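2,3-dihydroxybenzoate-AMP ligase (Mycobacterium smegmatis, PDB 5KEI) belongs to the ANL superfamily of AMP-binding enzymes, pairing a large N-terminal domain with a small C-terminal domain, of the kind that changes orientation in this superfamily. Local coordinates at residues L472-V482 and L515-V524; R462-L472 and A525-L533. All coordinates share one frame; numbering follows the deposited sequence.

Contact 1 of 2, residues L472-V482 and L515-V524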
loop_
_atom_site.group_PDB
_atom_site.type_symbol
_atom_site.label_atom_id
_atom_site.label_comp_id
_atom_site.label_asym_id
_atom_site.label_seq_id
_atom_site.Cartn_x
_atom_site.Cartn_y
_atom_site.Cartn_z
ATOM N N LEU A 472 4.255 6.727 20.449
ATOM C CA LEU A 472 4.159 6.087 21.753
ATOM C C LEU A 472 2.928 5.179 21.804
ATOM O O LEU A 472 3.002 4.058 22.303
ATOM C CB LEU A 472 4.101 7.125 22.877
ATOM C CG LEU A 472 3.893 6.527 24.274
ATOM C CD1 LEU A 472 4.882 5.402 24.561
ATOM C CD2 LEU A 472 3.996 7.600 25.344
ATOM N N GLU A 473 1.807 5.682 21.283
ATOM C CA GLU A 473 0.546 4.950 21.235
ATOM C C GLU A 473 0.647 3.714 20.359
ATOM O O GLU A 473 0.090 2.676 20.684
ATOM C CB GLU A 473 -0.581 5.841 20.716
ATOM C CG GLU A 473 -1.170 6.751 21.758
ATOM C CD GLU A 473 -1.904 7.940 21.158
ATOM O OE1 GLU A 473 -2.303 7.881 19.964
ATOM O OE2 GLU A 473 -2.080 8.938 21.895
ATOM N N GLU A 474 1.348 3.825 19.238
ATOM C CA GLU A 474 1.495 2.668 18.367
ATOM C C GLU A 474 2.281 1.550 19.067
ATOM O O GLU A 474 1.960 0.380 18.903
ATOM C CB GLU A 474 2.159 3.067 17.044
ATOM C CG GLU A 474 1.246 3.873 16.105
ATOM C CD GLU A 474 0.014 3.093 15.652
ATOM O OE1 GLU A 474 0.086 1.844 15.570
ATOM O OE2 GLU A 474 -1.028 3.731 15.372
ATOM N N HIS A 475 3.292 1.924 19.851
ATOM C CA HIS A 475 4.117 0.983 20.614
ATOM C C HIS A 475 3.314 0.231 21.669
ATOM O O HIS A 475 3.497 -0.971 21.873
ATOM C CB HIS A 475 5.272 1.720 21.327
ATOM C CG HIS A 475 6.442 2.053 20.448
ATOM N ND1 HIS A 475 7.259 1.090 19.902
ATOM C CD2 HIS A 475 6.952 3.247 20.063
ATOM C CE1 HIS A 475 8.216 1.676 19.202
ATOM N NE2 HIS A 475 8.049 2.981 19.281
ATOM N N LEU A 476 2.453 0.967 22.367
ATOM C CA LEU A 476 1.651 0.409 23.450
ATOM C C LEU A 476 0.631 -0.567 22.898
ATOM O O LEU A 476 0.359 -1.595 23.515
ATOM C CB LEU A 476 0.945 1.520 24.229
ATOM C CG LEU A 476 1.812 2.399 25.131
ATOM C CD1 LEU A 476 0.962 3.470 25.779
ATOM C CD2 LEU A 476 2.553 1.578 26.199
ATOM N N LEU A 477 0.078 -0.230 21.731
ATOM C CA LEU A 477 -0.908 -1.054 21.045
ATOM C C LEU A 477 -0.363 -2.426 20.623
ATOM O O LEU A 477 -1.139 -3.353 20.428
ATOM C CB LEU A 477 -1.452 -0.307 19.821
ATOM C CG LEU A 477 -2.365 0.887 20.131
ATOM C CD1 LEU A 477 -2.505 1.803 18.934
ATOM C CD2 LEU A 477 -3.725 0.405 20.593
ATOM N N THR A 478 0.957 -2.572 20.508
ATOM C CA THR A 478 1.521 -3.873 20.141
ATOM C C THR A 478 1.496 -4.859 21.296
ATOM O O THR A 478 1.876 -6.014 21.134
ATOM C CB THR A 478 2.973 -3.771 19.639
ATOM O OG1 THR A 478 3.857 -3.500 20.737
ATOM C CG2 THR A 478 3.096 -2.699 18.547
ATOM N N HIS A 479 1.072 -4.390 22.465
ATOM C CA HIS A 479 0.801 -5.253 23.611
ATOM C C HIS A 479 -0.575 -5.908 23.429
ATOM O O HIS A 479 -1.568 -5.227 23.100
ATOM C CB HIS A 479 0.856 -4.435 24.899
ATOM C CG HIS A 479 1.046 -5.240 26.144
ATOM N ND1 HIS A 479 0.065 -6.056 26.666
ATOM C CD2 HIS A 479 2.093 -5.318 27.003
ATOM C CE1 HIS A 479 0.506 -6.619 27.778
ATOM N NE2 HIS A 479 1.733 -6.183 28.008
ATOM N N PRO A 480 -0.638 -7.237 23.622
ATOM C CA PRO A 480 -1.881 -8.016 23.494
ATOM C C PRO A 480 -2.953 -7.612 24.508
ATOM O O PRO A 480 -4.133 -7.890 24.297
ATOM C CB PRO A 480 -1.420 -9.458 23.736
ATOM C CG PRO A 480 -0.142 -9.324 24.509
ATOM C CD PRO A 480 0.512 -8.087 23.970
ATOM N N SER A 481 -2.553 -6.962 25.592
ATOM C CA SER A 481 -3.516 -6.523 26.597
ATOM C C SER A 481 -4.051 -5.122 26.320
ATOM O O SER A 481 -5.099 -4.748 26.834
ATOM C CB SER A 481 -2.897 -6.581 27.997
ATOM O OG SER A 481 -2.655 -7.926 28.393
ATOM N N VAL A 482 -3.337 -4.353 25.503
ATOM C CA VAL A 482 -3.793 -3.016 25.136
ATOM C C VAL A 482 -4.644 -3.042 23.860
ATOM O O VAL A 482 -4.137 -3.270 22.741
ATOM C CB VAL A 482 -2.615 -2.048 24.931
ATOM C CG1 VAL A 482 -3.131 -0.642 24.647
ATOM C CG2 VAL A 482 -1.699 -2.054 26.144
ATOM N N LEU A 515 4.008 -2.530 31.228
ATOM C CA LEU A 515 3.994 -1.720 30.011
ATOM C C LEU A 515 5.354 -1.073 29.752
ATOM O O LEU A 515 5.801 -1.007 28.608
ATOM C CB LEU A 515 2.902 -0.652 30.086
ATOM C CG LEU A 515 1.490 -1.195 29.838
ATOM C CD1 LEU A 515 0.425 -0.111 29.922
ATOM C CD2 LEU A 515 1.427 -1.883 28.489
ATOM N N HIS A 516 6.010 -0.597 30.811
ATOM C CA HIS A 516 7.369 -0.050 30.698
ATOM C C HIS A 516 8.361 -1.096 30.171
ATOM O O HIS A 516 9.180 -0.808 29.305
ATOM C CB HIS A 516 7.855 0.488 32.053
ATOM C CG HIS A 516 7.558 1.939 32.280
ATOM N ND1 HIS A 516 8.548 2.878 32.496
ATOM C CD2 HIS A 516 6.388 2.617 32.328
ATOM C CE1 HIS A 516 7.996 4.062 32.667
ATOM N NE2 HIS A 516 6.682 3.934 32.566
ATOM N N ALA A 517 8.290 -2.311 30.699
ATOM C CA ALA A 517 9.137 -3.399 30.210
ATOM C C ALA A 517 8.891 -3.675 28.716
ATOM O O ALA A 517 9.831 -3.892 27.949
ATOM C CB ALA A 517 8.897 -4.657 31.027
ATOM N N HIS A 518 7.620 -3.661 28.316
ATOM C CA HIS A 518 7.239 -3.878 26.918
ATOM C C HIS A 518 7.788 -2.780 26.024
ATOM O O HIS A 518 8.233 -3.043 24.904
ATOM C CB HIS A 518 5.713 -3.948 26.780
ATOM C CG HIS A 518 5.234 -4.068 25.365
ATOM N ND1 HIS A 518 5.051 -5.284 24.740
ATOM C CD2 HIS A 518 4.898 -3.121 24.453
ATOM C CE1 HIS A 518 4.622 -5.081 23.507
ATOM N NE2 HIS A 518 4.522 -3.777 23.307
ATOM N N LEU A 519 7.749 -1.544 26.515
ATOM C CA LEU A 519 8.285 -0.421 25.749
ATOM C C LEU A 519 9.802 -0.484 25.567
ATOM O O LEU A 519 10.316 -0.052 24.540
ATOM C CB LEU A 519 7.911 0.904 26.408
ATOM C CG LEU A 519 6.411 1.158 26.390
ATOM C CD1 LEU A 519 6.123 2.555 26.878
ATOM C CD2 LEU A 519 5.858 0.931 24.990
ATOM N N GLU A 520 10.511 -1.013 26.562
ATOM C CA GLU A 520 11.968 -1.068 26.518
ATOM C C GLU A 520 12.465 -2.139 25.538
ATOM O O GLU A 520 13.415 -1.916 24.783
ATOM C CB GLU A 520 12.529 -1.329 27.918
ATOM C CG GLU A 520 14.029 -1.541 27.943
ATOM C CD GLU A 520 14.519 -2.011 29.295
ATOM O OE1 GLU A 520 13.701 -2.576 30.056
ATOM O OE2 GLU A 520 15.719 -1.813 29.595
ATOM N N GLN A 521 11.809 -3.296 25.556
ATOM C CA GLN A 521 12.090 -4.374 24.606
ATOM C C GLN A 521 11.886 -3.930 23.150
ATOM O O GLN A 521 12.504 -4.487 22.239
ATOM C CB GLN A 521 11.211 -5.595 24.902
ATOM C CG GLN A 521 11.475 -6.248 26.264
ATOM C CD GLN A 521 12.882 -6.843 26.378
ATOM O OE1 GLN A 521 13.788 -6.224 26.950
ATOM N NE2 GLN A 521 13.062 -8.054 25.845
ATOM N N ARG A 522 11.027 -2.929 22.938
ATOM C CA ARG A 522 10.762 -2.407 21.598
ATOM C C ARG A 522 11.686 -1.240 21.243
ATOM O O ARG A 522 11.630 -0.716 20.135
ATOM C CB ARG A 522 9.295 -1.969 21.474
ATOM C CG ARG A 522 8.277 -3.094 21.721
ATOM C CD ARG A 522 6.865 -2.663 21.339
ATOM N NE ARG A 522 6.847 -2.036 20.020
ATOM C CZ ARG A 522 6.777 -2.722 18.887
ATOM N NH1 ARG A 522 6.709 -4.047 18.934
ATOM N NH2 ARG A 522 6.771 -2.093 17.722
ATOM N N GLY A 523 12.520 -0.826 22.193
ATOM C CA GLY A 523 13.495 0.222 21.944
ATOM C C GLY A 523 13.106 1.639 22.333
ATOM O O GLY A 523 13.689 2.590 21.837
ATOM N N VAL A 524 12.124 1.794 23.214
ATOM C CA VAL A 524 11.739 3.124 23.687
ATOM C C VAL A 524 12.547 3.493 24.939
ATOM O O VAL A 524 12.619 2.718 25.890
ATOM C CB VAL A 524 10.226 3.191 23.991
ATOM C CG1 VAL A 524 9.784 4.623 24.287
ATOM C CG2 VAL A 524 9.438 2.614 22.826
#

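Contact 2 of 2, residues R462-L472 and A525-L533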
loop_
_atom_site.group_PDB
_atom_site.type_symbol
_atom_site.label_atom_id
_atom_site.label_comp_id
_atom_site.label_asym_id
_atom_site.label_seq_id
_atom_site.Cartn_x
_atom_site.Cartn_y
_atom_site.Cartn_z
ATOM N N ARG A 462 7.822 16.636 27.356
ATOM C CA ARG A 462 8.136 16.016 28.633
ATOM C C ARG A 462 9.608 16.184 28.988
ATOM O O ARG A 462 10.457 15.449 28.485
ATOM C CB ARG A 462 7.790 14.525 28.614
ATOM C CG ARG A 462 8.145 13.853 29.908
ATOM C CD ARG A 462 8.175 12.339 29.875
ATOM N NE ARG A 462 8.180 11.851 31.257
ATOM C CZ ARG A 462 9.275 11.649 31.992
ATOM N NH1 ARG A 462 10.486 11.856 31.489
ATOM N NH2 ARG A 462 9.154 11.232 33.239
ATOM N N GLY A 463 9.902 17.129 29.875
ATOM C CA GLY A 463 11.277 17.490 30.149
ATOM C C GLY A 463 11.916 18.055 28.895
ATOM O O GLY A 463 11.321 18.872 28.190
ATOM N N GLY A 464 13.132 17.613 28.604
ATOM C CA GLY A 464 13.846 18.100 27.438
ATOM C C GLY A 464 13.553 17.283 26.191
ATOM O O GLY A 464 14.202 17.459 25.159
ATOM N N GLU A 465 12.574 16.387 26.290
ATOM C CA GLU A 465 12.181 15.563 25.160
ATOM C C GLU A 465 10.882 16.044 24.562
ATOM O O GLU A 465 9.958 16.432 25.275
ATOM C CB GLU A 465 12.041 14.102 25.564
ATOM C CG GLU A 465 13.349 13.472 26.010
ATOM C CD GLU A 465 14.438 13.550 24.953
ATOM O OE1 GLU A 465 14.110 13.395 23.749
ATOM O OE2 GLU A 465 15.617 13.741 25.337
ATOM N N ASN A 466 10.844 16.035 23.235
ATOM C CA ASN A 466 9.628 16.261 22.481
ATOM C C ASN A 466 9.108 14.898 22.054
ATOM O O ASN A 466 9.551 14.337 21.052
ATOM C CB ASN A 466 9.898 17.172 21.283
ATOM C CG ASN A 466 10.382 18.553 21.705
ATOM O OD1 ASN A 466 9.580 19.431 22.024
ATOM N ND2 ASN A 466 11.704 18.738 21.747
ATOM N N VAL A 467 8.201 14.346 22.853
ATOM C CA VAL A 467 7.747 12.981 22.652
ATOM C C VAL A 467 6.538 12.943 21.728
ATOM O O VAL A 467 5.609 13.741 21.880
ATOM C CB VAL A 467 7.390 12.310 23.996
ATOM C CG1 VAL A 467 6.917 10.881 23.771
ATOM C CG2 VAL A 467 8.589 12.348 24.934
ATOM N N SER A 468 6.549 12.026 20.766
ATOM C CA SER A 468 5.379 11.827 19.917
ATOM C C SER A 468 4.372 10.920 20.613
ATOM O O SER A 468 4.687 9.776 20.941
ATOM C CB SER A 468 5.770 11.229 18.564
ATOM O OG SER A 468 4.614 10.958 17.793
ATOM N N ALA A 469 3.166 11.437 20.837
ATOM C CA ALA A 469 2.083 10.636 21.403
ATOM C C ALA A 469 1.672 9.518 20.439
ATOM O O ALA A 469 1.442 8.383 20.843
ATOM C CB ALA A 469 0.886 11.516 21.731
ATOM N N LEU A 470 1.591 9.867 19.161
ATOM C CA LEU A 470 1.230 8.934 18.100
ATOM C C LEU A 470 2.121 7.698 18.047
ATOM O O LEU A 470 1.616 6.585 17.994
ATOM C CB LEU A 470 1.266 9.641 16.743
ATOM C CG LEU A 470 0.294 10.815 16.649
ATOM C CD1 LEU A 470 0.349 11.400 15.252
ATOM C CD2 LEU A 470 -1.132 10.381 17.037
ATOM N N ASP A 471 3.439 7.865 18.049
ATOM C CA ASP A 471 4.260 6.670 17.987
ATOM C C ASP A 471 4.349 5.972 19.358
ATOM O O ASP A 471 4.474 4.746 19.420
ATOM C CB ASP A 471 5.655 6.979 17.436
ATOM C CG ASP A 471 6.527 5.718 17.314
ATOM O OD1 ASP A 471 6.110 4.738 16.631
ATOM O OD2 ASP A 471 7.635 5.706 17.899
ATOM N N LEU A 472 4.255 6.727 20.449
ATOM C CA LEU A 472 4.159 6.087 21.753
ATOM C C LEU A 472 2.928 5.179 21.804
ATOM O O LEU A 472 3.002 4.058 22.303
ATOM C CB LEU A 472 4.101 7.125 22.877
ATOM C CG LEU A 472 3.893 6.527 24.274
ATOM C CD1 LEU A 472 4.882 5.402 24.561
ATOM C CD2 LEU A 472 3.996 7.600 25.344
ATOM N N ALA A 525 13.168 4.666 24.935
ATOM C CA ALA A 525 13.959 5.089 26.090
ATOM C C ALA A 525 13.043 5.568 27.218
ATOM O O ALA A 525 11.849 5.798 27.011
ATOM C CB ALA A 525 14.939 6.169 25.699
ATOM N N ALA A 526 13.605 5.712 28.413
ATOM C CA ALA A 526 12.806 6.014 29.595
ATOM C C ALA A 526 12.258 7.436 29.560
ATOM O O ALA A 526 11.385 7.785 30.355
ATOM C CB ALA A 526 13.631 5.794 30.858
ATOM N N HIS A 527 12.772 8.250 28.640
ATOM C CA HIS A 527 12.354 9.645 28.528
ATOM C C HIS A 527 11.111 9.804 27.659
ATOM O O HIS A 527 10.639 10.925 27.443
ATOM C CB HIS A 527 13.489 10.505 27.968
ATOM C CG HIS A 527 13.918 10.129 26.579
ATOM N ND1 HIS A 527 13.108 10.293 25.474
ATOM C CD2 HIS A 527 15.087 9.623 26.115
ATOM C CE1 HIS A 527 13.753 9.892 24.394
ATOM N NE2 HIS A 527 14.957 9.482 24.755
ATOM N N SER A 528 10.603 8.683 27.151
ATOM C CA SER A 528 9.387 8.674 26.354
ATOM C C SER A 528 8.392 7.636 26.858
ATOM O O SER A 528 7.471 7.252 26.137
ATOM C CB SER A 528 9.704 8.410 24.877
ATOM O OG SER A 528 10.331 9.526 24.275
ATOM N N ARG A 529 8.574 7.171 28.087
ATOM C CA ARG A 529 7.647 6.199 28.637
ATOM C C ARG A 529 6.620 6.925 29.488
ATOM O O ARG A 529 6.920 7.983 30.038
ATOM C CB ARG A 529 8.397 5.140 29.429
ATOM C CG ARG A 529 9.418 4.391 28.598
ATOM C CD ARG A 529 10.059 3.283 29.405
ATOM N NE ARG A 529 11.283 2.812 28.776
ATOM C CZ ARG A 529 12.301 2.286 29.441
ATOM N NH1 ARG A 529 12.233 2.165 30.762
ATOM N NH2 ARG A 529 13.384 1.887 28.787
ATOM N N PRO A 530 5.392 6.386 29.568
ATOM C CA PRO A 530 4.336 7.105 30.294
ATOM C C PRO A 530 4.646 7.193 31.786
ATOM O O PRO A 530 5.149 6.219 32.341
ATOM C CB PRO A 530 3.076 6.250 30.060
ATOM C CG PRO A 530 3.449 5.222 29.066
ATOM C CD PRO A 530 4.940 5.062 29.119
ATOM N N ASP A 531 4.349 8.328 32.408
ATOM C CA ASP A 531 4.546 8.495 33.842
ATOM C C ASP A 531 3.401 7.850 34.637
ATOM O O ASP A 531 3.569 7.470 35.806
ATOM C CB ASP A 531 4.659 9.982 34.207
ATOM C CG ASP A 531 5.714 10.712 33.392
ATOM O OD1 ASP A 531 6.924 10.558 33.691
ATOM O OD2 ASP A 531 5.325 11.451 32.453
ATOM N N ALA A 532 2.236 7.729 34.005
ATOM C CA ALA A 532 1.065 7.180 34.690
ATOM C C ALA A 532 0.199 6.374 33.741
ATOM O O ALA A 532 0.175 6.620 32.539
ATOM C CB ALA A 532 0.256 8.291 35.329
ATOM N N LEU A 533 -0.511 5.399 34.289
ATOM C CA LEU A 533 -1.369 4.537 33.490
ATOM C C LEU A 533 -2.797 4.602 34.018
ATOM O O LEU A 533 -3.020 4.422 35.213
ATOM C CB LEU A 533 -0.842 3.108 33.520
ATOM C CG LEU A 533 -1.777 2.028 32.999
ATOM C CD1 LEU A 533 -1.873 2.098 31.480
ATOM C CD2 LEU A 533 -1.279 0.680 33.459
#

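Contact 1 of 2, residues L472-V482 and L515-V524
In the small C-terminal domain, helices 469-477 and 512-521 cross steeply, with L472, H475 and L476 meeting L519; their short segments make an angle of 106°, axes 9.9 Å apart. Leucines suit this buried side: CD2 of L519 lies 3.6 Å from CD2 of L476 and also touches CB of H475, while its CD1 meets CD1 of L472. Beyond the helix, in the turn 479-482, CD2 of H479 and CG2 of V482 both touch CD2 of L515.

At T478 the contact turns polar. Threonine suits this place because one hydroxyl both gives and receives: T478 OG1 donates to H475 O at 2.8 Å. T478 OG1 also accepts from H518 NE2 at 2.7 Å, close to the plane of that ring. H518 reaches it with CG anti to the backbone N (chi1 176°). H479 sets CB over the centre of one face of the H518 ring and turns its own edge to it, a T-shaped pair with planes 60° apart; CG of R522 lies toward the rim of the opposite face.

R522 NE donates almost straight to H475 ND1 at 3.2 Å; since NE carries the hydrogen, ND1 is the acceptor, and the bond lies in the plane of both groups. CG2 of V524 sits 3.7 Å from the centroid of the H475 ring, a CH-pi contact made after the Schellman turn at G523. Helix 469-477 lies against strand 498-505 and packs across helix 512-521, as in the alpha/beta C-terminal domain of ANL enzymes.

Contact 2 of 2, residues R462-L472 and A525-L533
R462 and D531 join a beta hairpin, strands 459-462 and 465-468, to the loop leading into strand 532-535. The extended arginine chain brings its guanidinium nearly coplanar with the carboxylate in a salt bridge. R462 NE points at the syn lone pair of D531 OD2 over 3.1 Å, almost straight; the modelled 2.4 Å from R462 NH2 to D531 OD1 is too short to be taken literally. OD2 has a second donor, the backbone N of I499, which helps to fix the carboxylate.

A type II' turn follows, its first corner being G463, where positive phi favours glycine. E465 bends at chi2 (-57°), laying its carboxylate over one face of the H527 ring, toward the rim, with planes 29° apart; CG of E465 comes within 3.2 Å of ND1 of H527, a tight approach. V467, the buried strand residue, sets CG2 3.5 Å from H527 O and both methyls against the S528 side chain, a compact branched filling for a small neighbour. S468 then serves as N-cap of helix 469-477, its OG accepting a weak bond from D471 N. One turn into that helix, L472 turns both methyls toward one carbonyl oxygen: CD1 and CD2 of L472 each lie 3.6 Å from S528 O.

Overall arrangement
Both contacts hold helix 469-477 in the C-terminal domain and share L472. Contact 1 fixes its later part to helix 512-521, with a buried leucine side and a polar side of histidines, threonine and arginine. Contact 2 lies nearer the surface, where the hairpin before the helix meets the loop after helix 512-521; a salt bridge, a carboxylate stacked on a histidine ring and methyls set against backbone carbonyls and a serine side chain make it up, and contact between apolar side chains is slight. Along the chain, contact 1 is nested within the loop that contact 2 closes, their centres about 12 Å apart. Probable hydrogen bonds tie them directly: H516 NE2 to P530 O, and R529 NH2 to V524 O.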